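Local coordinates for protein alginase (Pseudoalteromonas, PDB 4Q8K) that degrades alginate as a polysaccharide lyase of family 18, probably cleaving the glycosidic bond by beta-elimination, at residues E206-T211 against V357-V362; N185-E190 against N341-C346. All blocks are in the same frame, centred on the assembly; numbering follows the deposited sequence.

Interaction 1 (E206-T211 against V357-V362); sequences EVFEAT and VTMTNV
Thr211 and Thr360 face each other as an antiparallel hydrogen-bonded pair, Thr211 N giving to Thr360 O at 2.8 Å and Thr360 N returning a bond to Thr211 O at 2.9 Å. On the buried side of this pair the packing is apolar. With CG of Phe208 anti to the backbone N (chi1 174°), the ring leans along its strand, which carries Phe208 CZ to within 3.9 Å of Met359 SD; the sulfur lies at the ring edge, close to its plane, a Met-aromatic contact. Ala210 CB is small enough to let both Met359 SD and Val362 CG2 come up to it, each at 4.1 Å. These residues belong to neighbouring strands of one sheet in the concanavalin-like beta-sandwich of alginate lyases, and Phe317 and Phe319 of the other sheet meet the Phe208 ring at a slant. The chain turns a corner at Asn361, whose phi and psi are both positive; beyond it Val362 CA makes a CA-H...O contact of 3.3 Å with Glu209 O. The other side is wetter and looser. There the threonines suit a half-exposed surface: one water links Thr211 O to Thr360 OG1, and a second bridges Thr211 OG1 and Asn361 O.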
loop_
_atom_site.group_PDB
_atom_site.type_symbol
_atom_site.label_atom_id
_atom_site.label_comp_id
_atom_site.label_asym_id
_atom_site.label_seq_id
_atom_site.Cartn_x
_atom_site.Cartn_y
_atom_site.Cartn_z
ATOM N N GLU A 206 -10.331 -2.212 13.191
ATOM C CA GLU A 206 -9.429 -3.076 12.446
ATOM C C GLU A 206 -8.006 -2.905 12.864
ATOM O O GLU A 206 -7.564 -1.823 13.098
ATOM C CB GLU A 206 -9.355 -2.710 10.993
ATOM C CG GLU A 206 -10.587 -2.655 10.220
ATOM C CD GLU A 206 -10.319 -2.028 8.859
ATOM O OE1 GLU A 206 -9.967 -2.782 7.968
ATOM O OE2 GLU A 206 -10.482 -0.819 8.734
ATOM N N VAL A 207 -7.288 -4.001 12.870
ATOM C CA VAL A 207 -5.864 -3.968 13.125
ATOM C C VAL A 207 -5.177 -4.822 12.071
ATOM O O VAL A 207 -5.529 -5.993 11.893
ATOM C CB VAL A 207 -5.532 -4.554 14.507
ATOM C CG1 VAL A 207 -4.026 -4.590 14.722
ATOM C CG2 VAL A 207 -6.226 -3.752 15.616
ATOM N N PHE A 208 -4.217 -4.236 11.358
ATOM C CA PHE A 208 -3.375 -4.998 10.450
ATOM C C PHE A 208 -1.939 -4.833 10.910
ATOM O O PHE A 208 -1.492 -3.716 11.179
ATOM C CB PHE A 208 -3.525 -4.505 9.004
ATOM C CG PHE A 208 -2.576 -5.166 8.029
ATOM C CD1 PHE A 208 -2.924 -6.343 7.402
ATOM C CD2 PHE A 208 -1.338 -4.598 7.737
ATOM C CE1 PHE A 208 -2.055 -6.955 6.492
ATOM C CE2 PHE A 208 -0.467 -5.199 6.849
ATOM C CZ PHE A 208 -0.829 -6.383 6.221
ATOM N N GLU A 209 -1.231 -5.949 11.035
ATOM C CA GLU A 209 0.180 -5.917 11.366
ATOM C C GLU A 209 0.924 -6.888 10.471
ATOM O O GLU A 209 0.414 -7.962 10.154
ATOM C CB GLU A 209 0.417 -6.261 12.840
ATOM C CG GLU A 209 1.875 -6.099 13.271
ATOM C CD GLU A 209 2.050 -5.930 14.771
ATOM O OE1 GLU A 209 1.066 -6.098 15.526
ATOM O OE2 GLU A 209 3.183 -5.616 15.193
ATOM N N ALA A 210 2.124 -6.495 10.058
ATOM C CA ALA A 210 2.964 -7.339 9.234
ATOM C C ALA A 210 4.429 -6.953 9.390
ATOM O O ALA A 210 4.761 -5.793 9.668
ATOM C CB ALA A 210 2.539 -7.240 7.779
ATOM N N THR A 211 5.292 -7.948 9.257
ATOM C CA THR A 211 6.719 -7.746 9.086
ATOM C C THR A 211 6.945 -7.632 7.577
ATOM O O THR A 211 6.619 -8.553 6.811
ATOM C CB THR A 211 7.500 -8.939 9.669
ATOM O OG1 THR A 211 7.335 -8.956 11.093
ATOM C CG2 THR A 211 8.981 -8.860 9.337
ATOM N N VAL A 357 7.464 -6.979 -2.434
ATOM C CA VAL A 357 7.108 -6.780 -1.029
ATOM C C VAL A 357 6.780 -8.137 -0.392
ATOM O O VAL A 357 5.859 -8.832 -0.825
ATOM C CB VAL A 357 5.932 -5.796 -0.860
ATOM C CG1 VAL A 357 5.506 -5.693 0.613
ATOM C CG2 VAL A 357 6.311 -4.416 -1.388
ATOM N N THR A 358 7.550 -8.508 0.624
ATOM C CA THR A 358 7.367 -9.785 1.303
ATOM C C THR A 358 6.805 -9.536 2.694
ATOM O O THR A 358 7.387 -8.787 3.473
ATOM C CB THR A 358 8.698 -10.545 1.434
ATOM O OG1 THR A 358 9.251 -10.774 0.133
ATOM C CG2 THR A 358 8.490 -11.886 2.120
ATOM N N MET A 359 5.673 -10.158 3.003
ATOM C CA MET A 359 5.053 -9.948 4.302
ATOM C C MET A 359 4.969 -11.239 5.093
ATOM O O MET A 359 4.496 -12.251 4.588
ATOM C CB MET A 359 3.659 -9.342 4.136
ATOM C CG MET A 359 3.679 -7.930 3.628
ATOM S SD MET A 359 2.080 -7.139 3.728
ATOM C CE MET A 359 2.354 -5.691 2.705
ATOM N N THR A 360 5.450 -11.184 6.332
ATOM C CA THR A 360 5.447 -12.311 7.246
ATOM C C THR A 360 4.872 -11.852 8.586
ATOM O O THR A 360 4.622 -10.654 8.788
ATOM C CB THR A 360 6.870 -12.841 7.478
ATOM O OG1 THR A 360 7.731 -11.751 7.834
ATOM C CG2 THR A 360 7.412 -13.526 6.209
ATOM N N ASN A 361 4.669 -12.799 9.502
ATOM C CA ASN A 361 4.068 -12.490 10.797
ATOM C C ASN A 361 2.872 -11.571 10.615
ATOM O O ASN A 361 2.792 -10.504 11.224
ATOM C CB ASN A 361 5.077 -11.817 11.721
ATOM C CG ASN A 361 6.316 -12.651 11.944
ATOM O OD1 ASN A 361 7.428 -12.122 12.009
ATOM N ND2 ASN A 361 6.139 -13.963 12.056
ATOM N N VAL A 362 1.950 -11.984 9.762
ATOM C CA VAL A 362 0.820 -11.151 9.414
ATOM C C VAL A 362 -0.374 -11.434 10.315
ATOM O O VAL A 362 -0.678 -12.590 10.607
ATOM C CB VAL A 362 0.417 -11.389 7.956
ATOM C CG1 VAL A 362 -0.736 -10.483 7.557
ATOM C CG2 VAL A 362 1.625 -11.168 7.051
HETATM O O HOH W 1 8.684 -10.167 5.761
HETATM O O HOH W 2 4.686 -8.373 12.382
#

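Interaction 2 (N185-E190 against N341-C346); sequences NGWRHE and NSFKNC. With SO4 (sulfate ion), chain D.
Helix 340-349 packs across the start of strand 186-193 in the concanavalin-like beta-sandwich, and the two segments run almost perpendicular (97°). Phe343 supplies the main contact. Its CG, anti to the carbonyl carbon (chi1 -60°), directs the ring down onto the backbone of Gly186, whose CA stands 4.0 Å from the Phe343 ring centroid and nearly on the normal, a CH-pi contact, while Gly186 O approaches Phe343 CD2 at 3.5 Å. Glycine suits this place because a side chain at these backbone angles would run into the carbonyl oxygen of Asn185. Ser342 OG covers the opposite face of the ring, so the phenyl group is sandwiched between strand backbone and its own helix. With an alanine in place of Phe343, the space over Gly186 would probably be left as a gap and much of the apolar surface joining helix to strand lost. Trp187 and Phe343 pass each other pointing opposite ways: Phe343 CB sits over one face of the indole, 4.1 Å from the centroid of the Trp187 five-membered ring. The far end of the indole reaches the helix backbone, Trp187 CH2 coming to 3.5 Å from Lys344 CA, and the aliphatic start of Lys344 lies alongside before its amino end leaves to pair with Glu348. Trp187 NE1 is hydrogen-bonded to Ser340 OG, which satisfies the one polar atom of a buried ring. The helix is further tied down by the disulfide from Cys346 to Cys334. Further along the strand, Arg188 is salt-bridged to Glu157 and holds a sulfate, probably from the crystallisation liquor, at the edge of its guanidinium: Arg188 NH1 gives a bond to sulfate O3 at 2.9 Å, and Arg188 NH2 one to sulfate O4 at 3.2 Å.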
loop_
_atom_site.group_PDB
_atom_site.type_symbol
_atom_site.label_atom_id
_atom_site.label_comp_id
_atom_site.label_asym_id
_atom_site.label_seq_id
_atom_site.Cartn_x
_atom_site.Cartn_y
_atom_site.Cartn_z
ATOM N N ASN A 185 -3.042 3.708 -11.655
ATOM C CA ASN A 185 -1.937 4.466 -12.182
ATOM C C ASN A 185 -0.657 3.659 -12.002
ATOM O O ASN A 185 0.344 4.120 -11.549
ATOM C CB ASN A 185 -1.892 5.891 -11.571
ATOM C CG ASN A 185 -2.653 5.984 -10.253
ATOM O OD1 ASN A 185 -2.255 5.369 -9.278
ATOM N ND2 ASN A 185 -3.832 6.605 -10.278
ATOM N N GLY A 186 -0.745 2.402 -12.366
ATOM C CA GLY A 186 0.394 1.520 -12.251
ATOM C C GLY A 186 -0.012 0.070 -12.345
ATOM O O GLY A 186 -1.014 -0.267 -12.981
ATOM N N TRP A 187 0.779 -0.785 -11.717
ATOM C CA TRP A 187 0.491 -2.211 -11.655
ATOM C C TRP A 187 0.368 -2.581 -10.197
ATOM O O TRP A 187 1.109 -2.055 -9.373
ATOM C CB TRP A 187 1.639 -3.008 -12.246
ATOM C CG TRP A 187 1.532 -3.234 -13.716
ATOM C CD1 TRP A 187 0.423 -3.067 -14.501
ATOM C CD2 TRP A 187 2.582 -3.649 -14.584
ATOM N NE1 TRP A 187 0.721 -3.377 -15.811
ATOM C CE2 TRP A 187 2.038 -3.747 -15.882
ATOM C CE3 TRP A 187 3.926 -3.976 -14.385
ATOM C CZ2 TRP A 187 2.803 -4.126 -16.980
ATOM C CZ3 TRP A 187 4.681 -4.367 -15.472
ATOM C CH2 TRP A 187 4.114 -4.444 -16.754
ATOM N N ARG A 188 -0.546 -3.490 -9.870
ATOM C CA ARG A 188 -0.689 -3.902 -8.475
ATOM C C ARG A 188 -0.717 -5.410 -8.271
ATOM O O ARG A 188 -1.041 -6.188 -9.181
ATOM C CB ARG A 188 -1.930 -3.272 -7.827
ATOM C CG ARG A 188 -3.228 -3.995 -8.168
ATOM C CD ARG A 188 -4.442 -3.224 -7.702
ATOM N NE ARG A 188 -4.504 -1.891 -8.290
ATOM C CZ ARG A 188 -5.486 -1.022 -8.087
ATOM N NH1 ARG A 188 -6.506 -1.328 -7.290
ATOM N NH2 ARG A 188 -5.447 0.164 -8.682
ATOM N N HIS A 189 -0.373 -5.800 -7.049
ATOM C CA HIS A 189 -0.552 -7.157 -6.559
ATOM C C HIS A 189 -0.995 -6.956 -5.113
ATOM O O HIS A 189 -0.193 -6.552 -4.277
ATOM C CB HIS A 189 0.758 -7.913 -6.605
ATOM C CG HIS A 189 0.594 -9.398 -6.696
ATOM N ND1 HIS A 189 1.647 -10.268 -6.563
ATOM C CD2 HIS A 189 -0.509 -10.159 -6.899
ATOM C CE1 HIS A 189 1.209 -11.513 -6.698
ATOM N NE2 HIS A 189 -0.093 -11.472 -6.904
ATOM N N GLU A 190 -2.267 -7.220 -4.827
ATOM C CA GLU A 190 -2.898 -6.640 -3.651
ATOM C C GLU A 190 -4.109 -7.443 -3.181
ATOM O O GLU A 190 -4.796 -8.087 -3.988
ATOM C CB GLU A 190 -3.347 -5.238 -4.053
ATOM C CG GLU A 190 -3.930 -4.356 -2.988
ATOM C CD GLU A 190 -4.248 -2.990 -3.558
ATOM O OE1 GLU A 190 -5.296 -2.841 -4.231
ATOM O OE2 GLU A 190 -3.437 -2.070 -3.353
ATOM N N ASN A 341 -0.090 -2.011 -21.221
ATOM C CA ASN A 341 1.143 -1.875 -21.985
ATOM C C ASN A 341 1.812 -0.519 -21.699
ATOM O O ASN A 341 3.043 -0.417 -21.668
ATOM C CB ASN A 341 0.890 -2.063 -23.493
ATOM C CG ASN A 341 0.856 -3.536 -23.916
ATOM O OD1 ASN A 341 0.648 -3.849 -25.092
ATOM N ND2 ASN A 341 1.063 -4.437 -22.968
ATOM N N SER A 342 1.010 0.518 -21.498
ATOM C CA SER A 342 1.577 1.823 -21.165
ATOM C C SER A 342 2.400 1.752 -19.873
ATOM O O SER A 342 3.473 2.352 -19.774
ATOM C CB SER A 342 0.513 2.923 -21.088
ATOM O OG SER A 342 -0.259 2.836 -19.899
ATOM N N PHE A 343 1.913 1.003 -18.887
ATOM C CA PHE A 343 2.635 0.886 -17.623
ATOM C C PHE A 343 3.856 -0.003 -17.767
ATOM O O PHE A 343 4.902 0.244 -17.170
ATOM C CB PHE A 343 1.697 0.389 -16.509
ATOM C CG PHE A 343 0.542 1.307 -16.260
ATOM C CD1 PHE A 343 0.755 2.663 -16.053
ATOM C CD2 PHE A 343 -0.761 0.832 -16.279
ATOM C CE1 PHE A 343 -0.296 3.525 -15.844
ATOM C CE2 PHE A 343 -1.819 1.684 -16.076
ATOM C CZ PHE A 343 -1.592 3.038 -15.852
ATOM N N LYS A 344 3.717 -1.024 -18.574
ATOM C CA LYS A 344 4.851 -1.799 -18.963
ATOM C C LYS A 344 6.002 -0.929 -19.415
ATOM O O LYS A 344 7.084 -1.087 -18.983
ATOM C CB LYS A 344 4.479 -2.720 -20.109
ATOM C CG LYS A 344 5.604 -3.634 -20.479
ATOM C CD LYS A 344 5.282 -4.497 -21.682
ATOM C CE LYS A 344 6.406 -5.458 -21.917
ATOM N NZ LYS A 344 7.394 -4.765 -22.734
ATOM N N ASN A 345 5.731 -0.064 -20.352
ATOM C CA ASN A 345 6.750 0.808 -20.921
ATOM C C ASN A 345 7.249 1.814 -19.903
ATOM O O ASN A 345 8.443 2.092 -19.835
ATOM C CB ASN A 345 6.224 1.532 -22.155
ATOM C CG ASN A 345 6.050 0.601 -23.344
ATOM O OD1 ASN A 345 6.503 -0.541 -23.324
ATOM N ND2 ASN A 345 5.386 1.085 -24.379
ATOM N N CYS A 346 6.334 2.347 -19.098
ATOM C CA CYS A 346 6.737 3.270 -18.041
ATOM C C CYS A 346 7.753 2.642 -17.087
ATOM O O CYS A 346 8.798 3.226 -16.813
ATOM C CB CYS A 346 5.512 3.740 -17.270
ATOM S SG CYS A 346 4.497 4.893 -18.175
HETATM S S SO4 D . -8.877 1.880 -8.081
HETATM O O1 SO4 D . -10.250 1.965 -8.585
HETATM O O2 SO4 D . -8.676 2.938 -7.089
HETATM O O3 SO4 D . -8.668 0.559 -7.494
HETATM O O4 SO4 D . -7.948 2.078 -9.186
#

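Interactions 1 and 2 lie on opposite sides of the chain's centre, about 24 Å apart between centres, and share no helix or strand. The chain nevertheless links them twice: strand 186-193 is followed by strand 204-216, and helix 340-349 by strand 355-368. Interaction 1 joins neighbouring strands within one sheet, so a reciprocal pair of backbone hydrogen bonds anchors it, beside an apolar side turned to the core and a watery side outward. Interaction 2 sets a helix on a strand of the other sheet. Its touching residues are mostly buried, and ring faces, rather than direct hydrogen bonds between the segments, hold it together; exposed Lys344 marks its surface rim.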